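Local coordinates for protein catechol 1,2-dioxygenase (Pseudomonas putida, PDB 2AZQ) that probably catalyses the intradiol ring cleavage of catechol with molecular oxygen to cis,cis-muconate, using a bound ferric iron, at residues A[4-9]-A[44-49]; A[108-113]-A[304-309]; A[129-134]-A[191-196]; A[134-139]-A[186-191]; A[230-235]-A[289-294]. All blocks are in the same frame, centred on the assembly; numbering follows the deposited sequence.

Contact 1: residues A[4-9]-A[44-49]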
# COMPACT_ATOMS: atom_id res chain seq x y z
N LYS A 4 -1.38 -24.15 12.34
CA LYS A 4 -1.97 -22.91 12.85
C LYS A 4 -1.35 -22.55 14.20
O LYS A 4 -1.45 -23.32 15.15
CB LYS A 4 -3.47 -23.13 13.05
CG LYS A 4 -4.19 -23.80 11.90
CD LYS A 4 -4.48 -22.86 10.74
CE LYS A 4 -5.55 -23.50 9.83
NZ LYS A 4 -6.07 -22.58 8.77
N ILE A 5 -0.74 -21.37 14.31
CA ILE A 5 -0.13 -20.95 15.56
C ILE A 5 -0.80 -19.67 16.05
O ILE A 5 -0.68 -19.29 17.21
CB ILE A 5 1.40 -20.69 15.40
CG1 ILE A 5 1.65 -19.34 14.74
CG2 ILE A 5 2.00 -21.79 14.55
CD1 ILE A 5 3.11 -18.98 14.62
N SER A 6 -1.51 -19.02 15.12
CA SER A 6 -2.24 -17.78 15.37
C SER A 6 -3.29 -17.81 16.52
O SER A 6 -3.64 -16.76 17.10
CB SER A 6 -2.90 -17.37 14.05
OG SER A 6 -3.79 -16.29 14.22
N HIS A 7 -3.77 -19.01 16.84
CA HIS A 7 -4.78 -19.22 17.86
C HIS A 7 -4.20 -19.46 19.26
O HIS A 7 -4.94 -19.49 20.25
CB HIS A 7 -5.63 -20.43 17.47
CG HIS A 7 -4.88 -21.72 17.53
ND1 HIS A 7 -3.82 -22.00 16.69
CD2 HIS A 7 -5.01 -22.79 18.35
CE1 HIS A 7 -3.33 -23.19 17.00
NE2 HIS A 7 -4.03 -23.69 18.00
N THR A 8 -2.88 -19.63 19.34
CA THR A 8 -2.21 -19.88 20.61
C THR A 8 -1.99 -18.58 21.38
O THR A 8 -1.79 -17.53 20.78
CB THR A 8 -0.83 -20.53 20.39
OG1 THR A 8 0.17 -19.51 20.22
CG2 THR A 8 -0.84 -21.39 19.13
N ALA A 9 -2.03 -18.67 22.71
CA ALA A 9 -1.83 -17.52 23.58
C ALA A 9 -0.46 -16.87 23.30
O ALA A 9 -0.30 -15.64 23.40
CB ALA A 9 -1.91 -17.94 25.03
N LEU A 44 -5.54 -15.44 7.20
CA LEU A 44 -5.53 -15.71 5.77
C LEU A 44 -4.31 -16.58 5.51
O LEU A 44 -4.39 -17.65 4.92
CB LEU A 44 -5.30 -14.48 4.92
CG LEU A 44 -6.09 -13.23 4.63
CD1 LEU A 44 -5.26 -12.51 3.62
CD2 LEU A 44 -7.46 -13.50 4.05
N ILE A 45 -3.16 -16.05 5.90
CA ILE A 45 -1.92 -16.76 5.70
C ILE A 45 -2.02 -18.21 6.16
O ILE A 45 -1.48 -19.10 5.52
CB ILE A 45 -0.77 -16.05 6.43
CG1 ILE A 45 -0.58 -14.65 5.83
CG2 ILE A 45 0.50 -16.88 6.35
CD1 ILE A 45 0.29 -13.74 6.67
N GLU A 46 -2.71 -18.46 7.25
CA GLU A 46 -2.83 -19.83 7.72
C GLU A 46 -3.96 -20.63 7.07
O GLU A 46 -3.86 -21.84 6.96
CB GLU A 46 -2.98 -19.85 9.25
CG GLU A 46 -1.65 -19.67 10.00
CD GLU A 46 -1.83 -19.48 11.49
OE1 GLU A 46 -0.81 -19.48 12.23
OE2 GLU A 46 -2.98 -19.32 11.93
N ASP A 47 -5.01 -19.95 6.64
CA ASP A 47 -6.14 -20.60 6.00
C ASP A 47 -5.94 -20.85 4.52
O ASP A 47 -6.42 -21.85 4.00
CB ASP A 47 -7.41 -19.77 6.19
CG ASP A 47 -7.79 -19.62 7.64
OD1 ASP A 47 -7.08 -20.20 8.50
OD2 ASP A 47 -8.81 -18.93 7.91
N LEU A 48 -5.24 -19.95 3.84
CA LEU A 48 -5.03 -20.11 2.41
C LEU A 48 -3.60 -20.53 2.14
O LEU A 48 -3.17 -20.67 0.98
CB LEU A 48 -5.35 -18.82 1.67
CG LEU A 48 -6.75 -18.31 1.97
CD1 LEU A 48 -7.10 -17.20 1.03
CD2 LEU A 48 -7.74 -19.42 1.82
N GLU A 49 -2.89 -20.75 3.23
CA GLU A 49 -1.50 -21.15 3.15
C GLU A 49 -0.72 -20.35 2.13
O GLU A 49 -0.20 -20.91 1.16
CB GLU A 49 -1.39 -22.64 2.84
CG GLU A 49 0.04 -23.09 2.78
CD GLU A 49 0.17 -24.54 2.42
OE1 GLU A 49 -0.52 -24.99 1.47
OE2 GLU A 49 1.00 -25.22 3.08

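Contact 2: residues A[108-113]-A[304-309]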
# COMPACT_ATOMS: atom_id res chain seq x y z
N PRO A 108 -11.14 8.74 -7.53
CA PRO A 108 -9.89 9.31 -7.01
C PRO A 108 -9.37 10.59 -7.67
O PRO A 108 -8.31 11.09 -7.25
CB PRO A 108 -8.92 8.18 -7.25
CG PRO A 108 -9.32 7.82 -8.70
CD PRO A 108 -10.85 7.81 -8.64
N LEU A 109 -10.08 11.12 -8.66
CA LEU A 109 -9.63 12.29 -9.42
C LEU A 109 -10.23 13.69 -9.21
O LEU A 109 -10.27 14.48 -10.16
CB LEU A 109 -9.72 11.94 -10.89
CG LEU A 109 -9.23 10.51 -11.19
CD1 LEU A 109 -9.76 10.07 -12.54
CD2 LEU A 109 -7.74 10.42 -11.11
N TYR A 110 -10.67 14.02 -8.01
CA TYR A 110 -11.22 15.35 -7.74
C TYR A 110 -10.08 16.32 -7.47
O TYR A 110 -9.01 15.89 -7.05
CB TYR A 110 -12.10 15.31 -6.50
CG TYR A 110 -12.66 16.65 -6.09
CD1 TYR A 110 -13.69 17.25 -6.82
CD2 TYR A 110 -12.16 17.31 -4.97
CE1 TYR A 110 -14.23 18.49 -6.42
CE2 TYR A 110 -12.67 18.53 -4.56
CZ TYR A 110 -13.72 19.12 -5.27
OH TYR A 110 -14.30 20.28 -4.77
N VAL A 111 -10.30 17.61 -7.72
CA VAL A 111 -9.31 18.68 -7.48
C VAL A 111 -10.03 19.93 -6.93
O VAL A 111 -10.90 20.51 -7.60
CB VAL A 111 -8.56 19.12 -8.75
CG1 VAL A 111 -7.49 20.13 -8.34
CG2 VAL A 111 -7.96 17.92 -9.48
N ALA A 112 -9.65 20.35 -5.74
CA ALA A 112 -10.30 21.48 -5.08
C ALA A 112 -10.12 22.85 -5.72
O ALA A 112 -9.22 23.06 -6.52
CB ALA A 112 -9.85 21.54 -3.64
N GLY A 113 -11.00 23.77 -5.35
CA GLY A 113 -10.96 25.14 -5.83
C GLY A 113 -11.22 25.47 -7.28
O GLY A 113 -10.78 26.53 -7.74
N ARG A 304 -11.87 12.91 3.29
CA ARG A 304 -11.03 12.24 2.33
C ARG A 304 -10.05 13.28 1.75
O ARG A 304 -10.45 14.40 1.41
CB ARG A 304 -11.88 11.63 1.22
CG ARG A 304 -11.08 10.99 0.11
CD ARG A 304 -11.92 10.25 -0.91
NE ARG A 304 -11.04 9.63 -1.89
CZ ARG A 304 -11.42 8.79 -2.85
NH1 ARG A 304 -10.53 8.28 -3.69
NH2 ARG A 304 -12.69 8.47 -2.96
N PRO A 305 -8.75 12.96 1.72
CA PRO A 305 -7.70 13.83 1.19
C PRO A 305 -7.89 14.03 -0.33
O PRO A 305 -8.23 13.08 -1.05
CB PRO A 305 -6.43 13.06 1.52
CG PRO A 305 -6.82 12.31 2.79
CD PRO A 305 -8.14 11.75 2.30
N ARG A 306 -7.68 15.24 -0.84
CA ARG A 306 -7.88 15.46 -2.25
C ARG A 306 -6.92 16.45 -2.84
O ARG A 306 -6.44 17.35 -2.15
CB ARG A 306 -9.33 15.92 -2.50
CG ARG A 306 -10.36 14.88 -2.08
CD ARG A 306 -11.74 15.46 -2.08
NE ARG A 306 -12.75 14.58 -1.49
CZ ARG A 306 -13.34 14.79 -0.33
NH1 ARG A 306 -13.04 15.86 0.40
NH2 ARG A 306 -14.26 13.95 0.10
N ALA A 307 -6.64 16.29 -4.12
CA ALA A 307 -5.74 17.19 -4.79
C ALA A 307 -6.11 18.64 -4.49
O ALA A 307 -7.25 19.10 -4.71
CB ALA A 307 -5.74 16.93 -6.30
N LEU A 308 -5.13 19.35 -3.96
CA LEU A 308 -5.29 20.75 -3.65
C LEU A 308 -6.20 21.23 -2.53
O LEU A 308 -6.38 22.44 -2.41
CB LEU A 308 -5.65 21.54 -4.92
CG LEU A 308 -4.46 22.03 -5.76
CD1 LEU A 308 -3.45 20.92 -5.92
CD2 LEU A 308 -4.95 22.55 -7.11
N GLN A 309 -6.79 20.36 -1.70
CA GLN A 309 -7.60 20.99 -0.66
C GLN A 309 -6.69 21.56 0.42
O GLN A 309 -7.14 22.27 1.32
CB GLN A 309 -8.70 20.08 -0.10
CG GLN A 309 -8.36 18.68 0.33
CD GLN A 309 -9.61 17.98 0.86
OE1 GLN A 309 -10.63 17.90 0.18
NE2 GLN A 309 -9.54 17.49 2.09

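Contact 3: residues A[129-134]-A[191-196]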
# COMPACT_ATOMS: atom_id res chain seq x y z
N PRO A 129 -11.89 18.17 -30.67
CA PRO A 129 -12.72 17.89 -31.86
C PRO A 129 -13.85 17.01 -31.24
O PRO A 129 -14.13 15.87 -31.68
CB PRO A 129 -11.79 17.05 -32.73
CG PRO A 129 -11.33 16.04 -31.70
CD PRO A 129 -11.08 16.95 -30.40
N GLY A 130 -14.45 17.54 -30.18
CA GLY A 130 -15.48 16.80 -29.52
C GLY A 130 -16.84 17.26 -29.97
O GLY A 130 -16.98 18.05 -30.90
N VAL A 131 -17.83 16.73 -29.28
CA VAL A 131 -19.22 17.02 -29.49
C VAL A 131 -19.54 17.96 -28.34
O VAL A 131 -19.30 17.61 -27.19
CB VAL A 131 -20.05 15.71 -29.36
CG1 VAL A 131 -21.56 15.99 -29.31
CG2 VAL A 131 -19.70 14.80 -30.50
N VAL A 132 -20.01 19.17 -28.64
CA VAL A 132 -20.39 20.12 -27.60
C VAL A 132 -21.51 19.42 -26.86
O VAL A 132 -22.33 18.72 -27.47
CB VAL A 132 -20.95 21.45 -28.19
CG1 VAL A 132 -21.60 22.29 -27.09
CG2 VAL A 132 -19.84 22.23 -28.85
N MET A 133 -21.53 19.58 -25.54
CA MET A 133 -22.57 18.99 -24.73
C MET A 133 -23.19 20.10 -23.92
O MET A 133 -22.46 20.88 -23.32
CB MET A 133 -21.99 17.99 -23.75
CG MET A 133 -22.97 17.57 -22.66
SD MET A 133 -22.17 16.72 -21.30
CE MET A 133 -21.44 15.41 -22.14
N PHE A 134 -24.52 20.19 -23.94
CA PHE A 134 -25.19 21.20 -23.15
C PHE A 134 -25.79 20.49 -21.98
O PHE A 134 -26.63 19.60 -22.15
CB PHE A 134 -26.27 21.94 -23.93
CG PHE A 134 -25.71 22.91 -24.90
CD1 PHE A 134 -25.45 22.54 -26.21
CD2 PHE A 134 -25.31 24.17 -24.47
CE1 PHE A 134 -24.80 23.40 -27.07
CE2 PHE A 134 -24.66 25.04 -25.31
CZ PHE A 134 -24.40 24.66 -26.62
N SER A 191 -20.26 22.42 -22.52
CA SER A 191 -19.02 21.67 -22.42
C SER A 191 -18.81 20.69 -23.59
O SER A 191 -19.10 21.03 -24.75
CB SER A 191 -19.00 20.95 -21.06
OG SER A 191 -17.78 20.30 -20.78
N ILE A 192 -18.26 19.50 -23.31
CA ILE A 192 -18.06 18.48 -24.34
C ILE A 192 -18.32 17.07 -23.82
O ILE A 192 -18.06 16.75 -22.66
CB ILE A 192 -16.64 18.51 -24.95
CG1 ILE A 192 -15.59 18.10 -23.91
CG2 ILE A 192 -16.33 19.90 -25.50
CD1 ILE A 192 -14.23 17.93 -24.48
N VAL A 193 -18.85 16.22 -24.69
CA VAL A 193 -19.14 14.85 -24.29
C VAL A 193 -17.84 14.18 -23.87
O VAL A 193 -16.91 14.11 -24.65
CB VAL A 193 -19.81 14.09 -25.45
CG1 VAL A 193 -19.94 12.65 -25.08
CG2 VAL A 193 -21.17 14.70 -25.74
N PRO A 194 -17.76 13.69 -22.63
CA PRO A 194 -16.56 13.03 -22.10
C PRO A 194 -16.46 11.61 -22.57
O PRO A 194 -17.44 11.03 -22.95
CB PRO A 194 -16.79 13.10 -20.59
CG PRO A 194 -18.25 12.79 -20.52
CD PRO A 194 -18.80 13.76 -21.58
N SER A 195 -15.28 11.04 -22.53
CA SER A 195 -15.15 9.65 -22.95
C SER A 195 -14.99 8.75 -21.74
O SER A 195 -14.55 9.19 -20.65
CB SER A 195 -13.94 9.46 -23.86
OG SER A 195 -14.05 10.31 -24.98
N GLY A 196 -15.38 7.49 -21.93
CA GLY A 196 -15.19 6.51 -20.89
C GLY A 196 -13.68 6.33 -20.91
O GLY A 196 -12.99 6.78 -21.84

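Contact 4: residues A[134-139]-A[186-191]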
# COMPACT_ATOMS: atom_id res chain seq x y z
N PHE A 134 -24.52 20.19 -23.94
CA PHE A 134 -25.19 21.20 -23.15
C PHE A 134 -25.79 20.49 -21.98
O PHE A 134 -26.63 19.60 -22.15
CB PHE A 134 -26.27 21.94 -23.93
CG PHE A 134 -25.71 22.91 -24.90
CD1 PHE A 134 -25.45 22.54 -26.21
CD2 PHE A 134 -25.31 24.17 -24.47
CE1 PHE A 134 -24.80 23.40 -27.07
CE2 PHE A 134 -24.66 25.04 -25.31
CZ PHE A 134 -24.40 24.66 -26.62
N LEU A 135 -25.34 20.90 -20.80
CA LEU A 135 -25.74 20.30 -19.54
C LEU A 135 -26.59 21.24 -18.71
O LEU A 135 -26.16 22.36 -18.42
CB LEU A 135 -24.45 19.95 -18.80
CG LEU A 135 -24.41 18.96 -17.65
CD1 LEU A 135 -25.28 17.74 -17.94
CD2 LEU A 135 -22.95 18.55 -17.48
N GLN A 136 -27.81 20.84 -18.35
CA GLN A 136 -28.65 21.71 -17.53
C GLN A 136 -29.66 20.99 -16.66
O GLN A 136 -30.08 19.88 -16.98
CB GLN A 136 -29.41 22.74 -18.37
CG GLN A 136 -30.55 22.19 -19.17
CD GLN A 136 -31.30 23.29 -19.91
OE1 GLN A 136 -30.67 24.20 -20.46
NE2 GLN A 136 -32.64 23.19 -19.95
N GLY A 137 -30.04 21.63 -15.57
CA GLY A 137 -30.99 21.04 -14.65
C GLY A 137 -31.16 21.89 -13.40
O GLY A 137 -30.59 22.97 -13.31
N GLN A 138 -31.96 21.43 -12.45
CA GLN A 138 -32.15 22.20 -11.23
C GLN A 138 -31.71 21.36 -10.05
O GLN A 138 -31.47 20.15 -10.17
CB GLN A 138 -33.61 22.56 -11.03
CG GLN A 138 -34.19 23.42 -12.10
CD GLN A 138 -35.71 23.58 -11.99
OE1 GLN A 138 -36.49 22.60 -12.10
NE2 GLN A 138 -36.14 24.83 -11.79
N VAL A 139 -31.60 22.03 -8.92
CA VAL A 139 -31.27 21.43 -7.65
C VAL A 139 -32.62 21.54 -6.91
O VAL A 139 -33.23 22.61 -6.84
CB VAL A 139 -30.18 22.25 -6.98
CG1 VAL A 139 -30.03 21.87 -5.52
CG2 VAL A 139 -28.92 22.00 -7.72
N ARG A 186 -31.43 26.72 -11.02
CA ARG A 186 -30.85 25.95 -12.10
C ARG A 186 -29.39 26.25 -12.40
O ARG A 186 -28.85 27.29 -12.01
CB ARG A 186 -31.69 26.09 -13.36
CG ARG A 186 -31.94 27.52 -13.76
CD ARG A 186 -32.68 27.63 -15.08
NE ARG A 186 -32.74 29.04 -15.48
CZ ARG A 186 -32.52 29.47 -16.71
NH1 ARG A 186 -32.22 28.61 -17.69
NH2 ARG A 186 -32.56 30.78 -16.97
N TYR A 187 -28.77 25.30 -13.09
CA TYR A 187 -27.37 25.40 -13.48
C TYR A 187 -27.39 25.09 -14.96
O TYR A 187 -28.20 24.26 -15.41
CB TYR A 187 -26.52 24.38 -12.71
CG TYR A 187 -26.79 22.92 -13.05
CD1 TYR A 187 -26.12 22.29 -14.11
CD2 TYR A 187 -27.73 22.18 -12.35
CE1 TYR A 187 -26.39 20.94 -14.44
CE2 TYR A 187 -28.00 20.85 -12.67
CZ TYR A 187 -27.32 20.23 -13.71
OH TYR A 187 -27.56 18.90 -13.99
N ARG A 188 -26.51 25.76 -15.70
CA ARG A 188 -26.36 25.61 -17.16
C ARG A 188 -24.87 25.38 -17.47
O ARG A 188 -24.03 26.13 -17.00
CB ARG A 188 -26.82 26.90 -17.86
CG ARG A 188 -28.21 26.91 -18.52
CD ARG A 188 -28.16 26.24 -19.90
NE ARG A 188 -26.99 26.67 -20.67
CZ ARG A 188 -26.00 25.86 -21.07
NH1 ARG A 188 -26.04 24.56 -20.76
NH2 ARG A 188 -24.95 26.35 -21.74
N ALA A 189 -24.53 24.36 -18.25
CA ALA A 189 -23.12 24.13 -18.55
C ALA A 189 -22.82 23.76 -20.00
O ALA A 189 -23.26 22.74 -20.49
CB ALA A 189 -22.56 23.07 -17.62
N ARG A 190 -22.06 24.61 -20.69
CA ARG A 190 -21.67 24.37 -22.08
C ARG A 190 -20.33 23.63 -22.00
O ARG A 190 -19.36 24.14 -21.43
CB ARG A 190 -21.53 25.73 -22.82
CG ARG A 190 -21.27 25.70 -24.35
CD ARG A 190 -19.85 25.28 -24.69
NE ARG A 190 -19.56 25.17 -26.13
CZ ARG A 190 -19.64 26.17 -27.01
NH1 ARG A 190 -20.00 27.38 -26.62
NH2 ARG A 190 -19.29 25.95 -28.28
N SER A 191 -20.26 22.42 -22.52
CA SER A 191 -19.02 21.67 -22.42
C SER A 191 -18.81 20.69 -23.59
O SER A 191 -19.10 21.03 -24.75
CB SER A 191 -19.00 20.95 -21.06
OG SER A 191 -17.78 20.30 -20.78

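Contact 5: residues A[230-235]-A[289-294]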
# COMPACT_ATOMS: atom_id res chain seq x y z
N GLY A 230 -27.80 24.21 4.68
CA GLY A 230 -28.93 23.54 5.31
C GLY A 230 -29.44 22.29 4.61
O GLY A 230 -30.59 21.87 4.80
N HIS A 231 -28.58 21.70 3.80
CA HIS A 231 -28.95 20.48 3.10
C HIS A 231 -27.81 19.45 3.16
O HIS A 231 -26.67 19.78 3.47
CB HIS A 231 -29.42 20.86 1.67
CG HIS A 231 -30.72 21.63 1.66
ND1 HIS A 231 -31.93 21.05 2.00
CD2 HIS A 231 -30.98 22.95 1.44
CE1 HIS A 231 -32.88 21.98 1.98
NE2 HIS A 231 -32.33 23.13 1.64
N ARG A 232 -28.15 18.18 2.93
CA ARG A 232 -27.16 17.13 3.01
C ARG A 232 -26.33 17.01 1.73
O ARG A 232 -26.87 16.87 0.63
CB ARG A 232 -27.86 15.81 3.34
CG ARG A 232 -26.93 14.64 3.59
CD ARG A 232 -27.69 13.36 3.95
NE ARG A 232 -26.79 12.25 4.24
CZ ARG A 232 -27.17 10.99 4.38
NH1 ARG A 232 -28.45 10.66 4.25
NH2 ARG A 232 -26.28 10.04 4.63
N HIS A 233 -25.02 17.07 1.89
CA HIS A 233 -24.05 16.99 0.81
C HIS A 233 -24.21 15.68 0.06
O HIS A 233 -24.35 14.63 0.68
CB HIS A 233 -22.66 17.11 1.42
CG HIS A 233 -21.55 17.02 0.41
ND1 HIS A 233 -20.85 18.13 -0.01
CD2 HIS A 233 -21.02 15.96 -0.24
CE1 HIS A 233 -19.93 17.76 -0.88
NE2 HIS A 233 -20.01 16.44 -1.04
N LEU A 234 -24.17 15.74 -1.27
CA LEU A 234 -24.34 14.54 -2.11
C LEU A 234 -23.20 14.35 -3.13
O LEU A 234 -22.79 15.30 -3.79
CB LEU A 234 -25.71 14.61 -2.80
CG LEU A 234 -26.38 13.70 -3.86
CD1 LEU A 234 -25.86 14.02 -5.22
CD2 LEU A 234 -26.23 12.25 -3.51
N THR A 235 -22.68 13.13 -3.21
CA THR A 235 -21.62 12.79 -4.14
C THR A 235 -22.31 11.84 -5.08
O THR A 235 -22.87 10.85 -4.64
CB THR A 235 -20.47 12.07 -3.44
OG1 THR A 235 -19.90 12.96 -2.49
CG2 THR A 235 -19.37 11.66 -4.42
N ARG A 289 -32.07 16.15 -6.39
CA ARG A 289 -33.01 16.42 -5.32
C ARG A 289 -32.24 16.10 -4.04
O ARG A 289 -31.77 14.98 -3.87
CB ARG A 289 -34.22 15.50 -5.49
CG ARG A 289 -35.32 15.75 -4.49
CD ARG A 289 -36.56 14.98 -4.77
NE ARG A 289 -37.60 15.52 -3.90
CZ ARG A 289 -38.88 15.16 -3.90
NH1 ARG A 289 -39.33 14.21 -4.73
NH2 ARG A 289 -39.73 15.76 -3.06
N LEU A 290 -32.10 17.09 -3.15
CA LEU A 290 -31.34 16.88 -1.91
C LEU A 290 -32.22 16.58 -0.71
O LEU A 290 -33.44 16.63 -0.77
CB LEU A 290 -30.47 18.10 -1.58
CG LEU A 290 -29.47 18.66 -2.60
CD1 LEU A 290 -28.83 19.90 -2.04
CD2 LEU A 290 -28.40 17.64 -2.93
N GLN A 291 -31.55 16.27 0.40
CA GLN A 291 -32.22 15.95 1.64
C GLN A 291 -32.00 17.04 2.67
O GLN A 291 -30.98 17.75 2.63
CB GLN A 291 -31.67 14.66 2.21
CG GLN A 291 -31.99 13.42 1.40
CD GLN A 291 -31.36 12.17 2.00
OE1 GLN A 291 -31.32 12.01 3.21
NE2 GLN A 291 -30.87 11.28 1.15
N GLY A 292 -32.96 17.15 3.59
CA GLY A 292 -32.84 18.12 4.66
C GLY A 292 -31.64 17.70 5.49
O GLY A 292 -31.49 16.51 5.82
N ALA A 293 -30.76 18.64 5.80
CA ALA A 293 -29.61 18.33 6.63
C ALA A 293 -30.10 18.37 8.07
O ALA A 293 -31.09 19.05 8.39
CB ALA A 293 -28.53 19.36 6.46
N GLN A 294 -29.43 17.62 8.93
CA GLN A 294 -29.82 17.61 10.34
C GLN A 294 -28.56 17.80 11.17
O GLN A 294 -28.42 17.24 12.26
CB GLN A 294 -30.53 16.29 10.69
CG GLN A 294 -31.81 16.08 9.90
CD GLN A 294 -32.53 14.81 10.26
OE1 GLN A 294 -32.10 14.05 11.15
NE2 GLN A 294 -33.66 14.53 9.59

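Contact 1: residues A[4-9]-A[44-49]
Glu-46 reaches from the last turns of helix 28-49 into the N-terminal loop, where Lys-4, Ile-5 and Ser-6 receive it. Its CB lies 3.7 Å from CD of Lys-4, so the far part of the lysine chain passes over the root of the glutamate. With CG placed beside the backbone N (chi1 -79°) and the rest extended, the chain carries its carboxylate straight out to the loop backbone. There the carboxylate reaches the loop amides, and OE1 takes two N-H groups. Ile-5 N donates from above the carboxylate plane in a nearly straight bond (N to OE1 2.8 Å, 170° at the hydrogen), whereas Ser-6 N, 3.0 Å from the same OE1, meets its syn lone pair. A glutamate suits this place, being long enough to span the gap and able to collect successive amides at the start of the type I turn from Ile-5 to Thr-8. Lys-4 runs the other way: its chain, bent at chi2, brings NZ to OD1 of Asp-47 (2.6 Å) in a salt bridge, with a weak bond from NZ to Glu-46 O. Asp-47 OD2 is held in turn by Arg-36 of the second subunit. The loop leads into helix 9-19, which Thr-8 caps, while Phe-83 and Leu-87 of the second subunit's helix 80-94 pack on Ile-5 and Glu-46 respectively.

Contact 2: residues A[108-113]-A[304-309]
One backbone hydrogen bond joins the two loops: Ala-112 N donates to Ala-307 O at 2.9 Å. Apolar contacts surround it. Val-111 divides its branches, CG1 meeting CD2 of Leu-308 (3.7 Å) and CG2 meeting CB of Ala-307 (4.0 Å), while the small methyl of Ala-112 lets the type II turn from Arg-306 to Gln-309 come close, with Ala-112 CB 3.8 Å from Gln-309 CA. The aromatic contact is oblique: Tyr-110 CD2 touches Arg-306 CD at 3.5 Å, with ring and guanidinium planes almost perpendicular. Polar ends find partners both within the turn and beyond it: Arg-306 NH1 bonds Gln-309 OE1, while its NE salt-bridges Glu-106; Tyr-110 OH bonds Asp-153. Arg-304, fully extended, sets NH1 beside Pro-108 CA, salt-bridges Glu-81 and makes a cation-pi contact with Trp-56 of the second subunit. The C-terminal loop after strand 281-289 is thus laid against the loop linking helix 80-94 to strand 116-118.

Contact 3: residues A[129-134]-A[191-196]
Met-133 and Ser-191 form the close-knit part of this contact, an antiparallel hydrogen-bonded pair. Ser-191 N reaches Met-133 O at 2.8 Å, and Met-133 N reaches Ser-191 O at 2.9 Å. One step on, Val-193 N bonds Val-131 O (2.9 Å), extending the ladder just beyond the regular strand. Both side chains of the Met-133/Ser-191 pair go to the same, buried face. The methionine is long and flexible enough to reach across to the neighbouring segment: with CG opposite the backbone N (chi1 167°) and a bend at chi3, its chain is directed toward Val-193 and Pro-194, where Phe-240 of strand 234-240 also packs, though the exact place of CE is uncertain. The serine is small, and its OG is taken up by His-156 NE2. Val-131 and Val-193, lying alongside each other with CG1 to CG2 at 3.8 Å, make the outer, partly exposed end of this packed face. Looser is the side of Val-132, which turns its branches off the pair, with CG1 merely near Ser-191 O (3.6 Å). The side chains of Val-132 and Ile-192, a non-hydrogen-bonded pair, diverge. This is the end of an antiparallel beta ladder in the beta-sandwich core of an intradiol dioxygenase: past it the chain leaves through Pro-194, whose side chain is about 6 Å from that of the iron ligand His-221, on its way to the ligand Tyr-197.

Contact 4: residues A[134-139]-A[186-191]
The ring of Tyr-187 lies with one face over the backbone of Gly-137, whose N is 3.5 Å above the ring plane. Its CG sits between the backbone N and the carbonyl carbon (chi1 67°), which folds the ring across to the neighbouring strand; the glycine, lacking a side chain, lets the ring lie directly on its backbone. This is the familiar cross-strand pairing of an aromatic with glycine. The Phe-134 ring is approached differently: Arg-188 NH2 comes to its edge, 3.5 Å from CD2, with the planes 53° apart, while Arg-190 CG packs obliquely at 3.6 Å from CE2; Phe-281 meets the same ring edge-to-face. Two hydrogen-bonded pairs carry the ladder. Leu-135 N bonds Ala-189 O at 2.8 Å, and Tyr-187 N bonds Gly-137 O at 3.0 Å, each with its return bond. On the face of Phe-134, Gln-136 and Gln-138 long polar chains cross, Gln-136 OE1 lying 3.3 Å from Arg-188 CD. The other face is apolar: Leu-135, Tyr-187 and Ala-189 pack on strands 151-155 and 176-180, and Tyr-187 OH bonds Phe-286 O. Strand 132-140 is thus flanked by strand 186-192 on one edge and by strand 281-289, its parallel partner, on the other.

Contact 5: residues A[230-235]-A[289-294]
Arg-232 and Gln-291 lie side by side, pointing the same way, both stretched out. The arginine starts with CG opposite the backbone N (chi1 -174°) and stays extended to NE; the glutamine sets CG beside its backbone N (chi1 -68°) and runs straight on. Their flat ends meet nearly at right angles, with OE1 at the guanidinium edge, 3.3 Å from NH1 in a weak bond. At their roots, Arg-232 N donates to Gln-291 O at 2.9 Å, the firm bond of the contact. His-231 turns its ring so that the same Gln-291 O lies at the ring edge, 3.5 Å from ND1, again weakly bonded. Leu-290 spreads its two methyls: CD1 meets CB of His-231 (3.9 Å), and CD2 meets CB of Leu-234 (4.1 Å). Ala-293 tucks its methyl against the His-231 backbone, a place for a short side chain, and its N makes a weak bond to O of Gly-230, whose positive phi favours glycine. The chemistry implies one strong backbone link supported by several weak ones, with Gln-291 O as the shared acceptor. The arginine's charge is probably met mainly by Asp-92, which salt-bridges NH2, so the neutral amide of Gln-291 probably steers the guanidinium more than it balances it.

Contacts 3 and 4 are successive parts of one ladder, strands 132-140 and 186-192, sharing Phe-134 and Ser-191. Contact 4 in turn touches contact 5, where Val-139 CG1 lies 4.2 Å from Leu-290 CD1. Contact 2 closes the long chain loop within which these three are nested, and approaches the metal: the Pro-108 side chain is about 6 Å from the iron, against about 9 Å for Pro-194 of contact 3 and about 13 Å for Leu-135 of contact 4. Contact 1 stands apart, its centre about 40 Å from that of contact 2, yet both touch the second subunit. Contact 1 includes Leu-44 of the phospholipid pocket; the Gln-309 side chain of contact 2 is about 10 Å from a bound lipid.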